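Local structure of spermidine N1-acetyltransferase (Vibrio cholerae O1 biovar El Tor, 6DAU) at residues L70-E75 with E84-I89. The protein catalyses transfer of an acetyl group, probably from acetyl-CoA as in other GNAT enzymes, to the polyamines spermidine and spermine. The protein carries 2 engineered substitutions. Numbering follows the deposited sequence.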
loop_
_atom_site.group_PDB
_atom_site.type_symbol
_atom_site.label_atom_id
_atom_site.label_comp_id
_atom_site.label_asym_id
_atom_site.label_seq_id
_atom_site.Cartn_x
_atom_site.Cartn_y
_atom_site.Cartn_z
ATOM N N LEU C 70 14.097 -1.485 35.511
ATOM C CA LEU C 70 13.478 -2.302 34.473
ATOM C C LEU C 70 13.862 -3.791 34.623
ATOM O O LEU C 70 15.033 -4.103 34.872
ATOM C CB LEU C 70 13.925 -1.777 33.121
ATOM C CG LEU C 70 13.481 -2.509 31.843
ATOM C CD1 LEU C 70 11.995 -2.266 31.609
ATOM C CD2 LEU C 70 14.313 -2.023 30.664
ATOM N N VAL C 71 12.868 -4.666 34.512
ATOM C CA VAL C 71 13.079 -6.109 34.395
ATOM C C VAL C 71 12.715 -6.501 32.956
ATOM O O VAL C 71 11.626 -6.152 32.468
ATOM C CB VAL C 71 12.191 -6.851 35.418
ATOM C CG1 VAL C 71 12.093 -8.319 35.094
ATOM C CG2 VAL C 71 12.785 -6.671 36.824
ATOM N N GLU C 72 13.631 -7.179 32.279
ATOM C CA GLU C 72 13.502 -7.536 30.864
ATOM C C GLU C 72 13.681 -9.051 30.708
ATOM O O GLU C 72 14.691 -9.594 31.154
ATOM C CB GLU C 72 14.623 -6.924 30.042
ATOM C CG GLU C 72 14.537 -5.500 29.618
ATOM C CD GLU C 72 15.507 -5.186 28.474
ATOM O OE1 GLU C 72 15.237 -4.208 27.753
ATOM O OE2 GLU C 72 16.497 -5.917 28.226
ATOM N N LEU C 73 12.732 -9.703 30.039
ATOM C CA LEU C 73 12.948 -11.044 29.536
ATOM C C LEU C 73 12.991 -10.962 28.023
ATOM O O LEU C 73 12.075 -10.409 27.399
ATOM C CB LEU C 73 11.827 -11.990 29.970
ATOM C CG LEU C 73 11.532 -12.197 31.473
ATOM C CD1 LEU C 73 10.346 -13.138 31.591
ATOM C CD2 LEU C 73 12.742 -12.769 32.180
ATOM N N ILE C 74 14.077 -11.455 27.434
ATOM C CA ILE C 74 14.229 -11.471 25.989
ATOM C C ILE C 74 14.519 -12.883 25.491
ATOM O O ILE C 74 14.741 -13.787 26.306
ATOM C CB ILE C 74 15.288 -10.444 25.507
ATOM C CG1 ILE C 74 16.723 -10.837 25.881
ATOM C CG2 ILE C 74 14.932 -9.024 26.009
ATOM C CD1 ILE C 74 17.782 -9.942 25.215
ATOM N N GLU C 75 14.475 -13.083 24.166
ATOM C CA GLU C 75 14.722 -14.378 23.554
ATOM C C GLU C 75 13.834 -15.453 24.150
ATOM O O GLU C 75 14.277 -16.577 24.307
ATOM C CB GLU C 75 16.212 -14.791 23.746
ATOM C CG GLU C 75 17.184 -13.784 23.140
ATOM C CD GLU C 75 17.696 -14.291 21.811
ATOM O OE1 GLU C 75 18.390 -15.327 21.880
ATOM O OE2 GLU C 75 17.454 -13.723 20.701
ATOM N N GLU C 84 16.277 -15.104 28.355
ATOM C CA GLU C 84 17.354 -14.332 28.913
ATOM C C GLU C 84 16.791 -13.181 29.734
ATOM O O GLU C 84 15.879 -12.465 29.290
ATOM C CB GLU C 84 18.285 -13.818 27.825
ATOM C CG GLU C 84 19.421 -12.946 28.378
ATOM C CD GLU C 84 20.341 -12.397 27.303
ATOM O OE1 GLU C 84 20.308 -12.879 26.143
ATOM O OE2 GLU C 84 21.129 -11.481 27.643
ATOM N N PHE C 85 17.335 -13.022 30.932
ATOM C CA PHE C 85 16.878 -12.027 31.883
ATOM C C PHE C 85 17.929 -10.908 31.991
ATOM O O PHE C 85 19.147 -11.161 31.960
ATOM C CB PHE C 85 16.593 -12.720 33.245
ATOM C CG PHE C 85 16.661 -11.820 34.426
ATOM C CD1 PHE C 85 15.609 -10.945 34.738
ATOM C CD2 PHE C 85 17.783 -11.825 35.242
ATOM C CE1 PHE C 85 15.698 -10.069 35.825
ATOM C CE2 PHE C 85 17.890 -10.950 36.336
ATOM C CZ PHE C 85 16.853 -10.079 36.638
ATOM N N GLN C 86 17.458 -9.674 32.090
ATOM C CA GLN C 86 18.312 -8.535 32.419
ATOM C C GLN C 86 17.538 -7.634 33.372
ATOM O O GLN C 86 16.298 -7.539 33.316
ATOM C CB GLN C 86 18.679 -7.744 31.167
ATOM C CG GLN C 86 19.636 -8.496 30.231
ATOM C CD GLN C 86 19.626 -8.008 28.775
ATOM O OE1 GLN C 86 19.173 -6.898 28.472
ATOM N NE2 GLN C 86 20.141 -8.851 27.856
ATOM N N ILE C 87 18.282 -6.951 34.232
ATOM C CA ILE C 87 17.726 -5.967 35.123
ATOM C C ILE C 87 18.564 -4.677 35.018
ATOM O O ILE C 87 19.784 -4.742 34.957
ATOM C CB ILE C 87 17.637 -6.533 36.543
ATOM C CG1 ILE C 87 16.980 -5.525 37.472
ATOM C CG2 ILE C 87 19.007 -6.956 37.062
ATOM C CD1 ILE C 87 16.875 -5.972 38.895
ATOM N N ILE C 88 17.910 -3.518 34.944
ATOM C CA ILE C 88 18.613 -2.239 35.060
ATOM C C ILE C 88 17.970 -1.473 36.210
ATOM O O ILE C 88 16.744 -1.280 36.222
ATOM C CB ILE C 88 18.558 -1.376 33.767
ATOM C CG1 ILE C 88 18.815 -2.222 32.504
ATOM C CG2 ILE C 88 19.563 -0.239 33.867
ATOM C CD1 ILE C 88 18.551 -1.547 31.166
ATOM N N ILE C 89 18.775 -1.058 37.174
ATOM C CA ILE C 89 18.302 -0.173 38.234
ATOM C C ILE C 89 18.838 1.213 37.924
ATOM O O ILE C 89 20.018 1.351 37.618
ATOM C CB ILE C 89 18.764 -0.692 39.609
ATOM C CG1 ILE C 89 18.150 -2.075 39.866
ATOM C CG2 ILE C 89 18.398 0.293 40.737
ATOM C CD1 ILE C 89 18.888 -2.852 40.920
#
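Ile74 runs alongside the Glu84 side chain, both heading off the sheet in one direction, with CG1 of Ile74 3.9 Å from CB of Glu84. Chi1 of Ile74 (70°) puts its CG1 in the cramped place flanked by the backbone N and C, and Ile74 CD1 ends 3.7 Å from NE2 of Gln86. NE2 of Gln86 donates a hydrogen bond to OE2 of Glu84 at 2.8 Å, in the Gln86 amide plane but from above the carboxylate plane; the same oxygen has a weak hydrogen bond with ND1 of His122. As modelled, OE1 of Gln86 faces OE2 of Glu72 at a doubtful 2.9 Å, with no hydrogen bond between them; a salt bridge from OE1 of Glu72 to Arg57 holds that carboxylate. On the other face, CG1 of Val71 and CD2 of Leu73 both meet Phe85 at the ring edge, Val71 CG1 4.1 Å from Phe85 CE1. Six backbone hydrogen bonds pair the antiparallel strands at Leu70-Ile88, Glu72-Gln86 and Ile74-Glu84. This is the central antiparallel hairpin of the GNAT fold, flanked by strands 56-61 and 118-124; helix 98-112 covers the Val71, Phe85 and Ile87 face, and helix 15-24 packs on Leu70 and Ile88 from the opposite one.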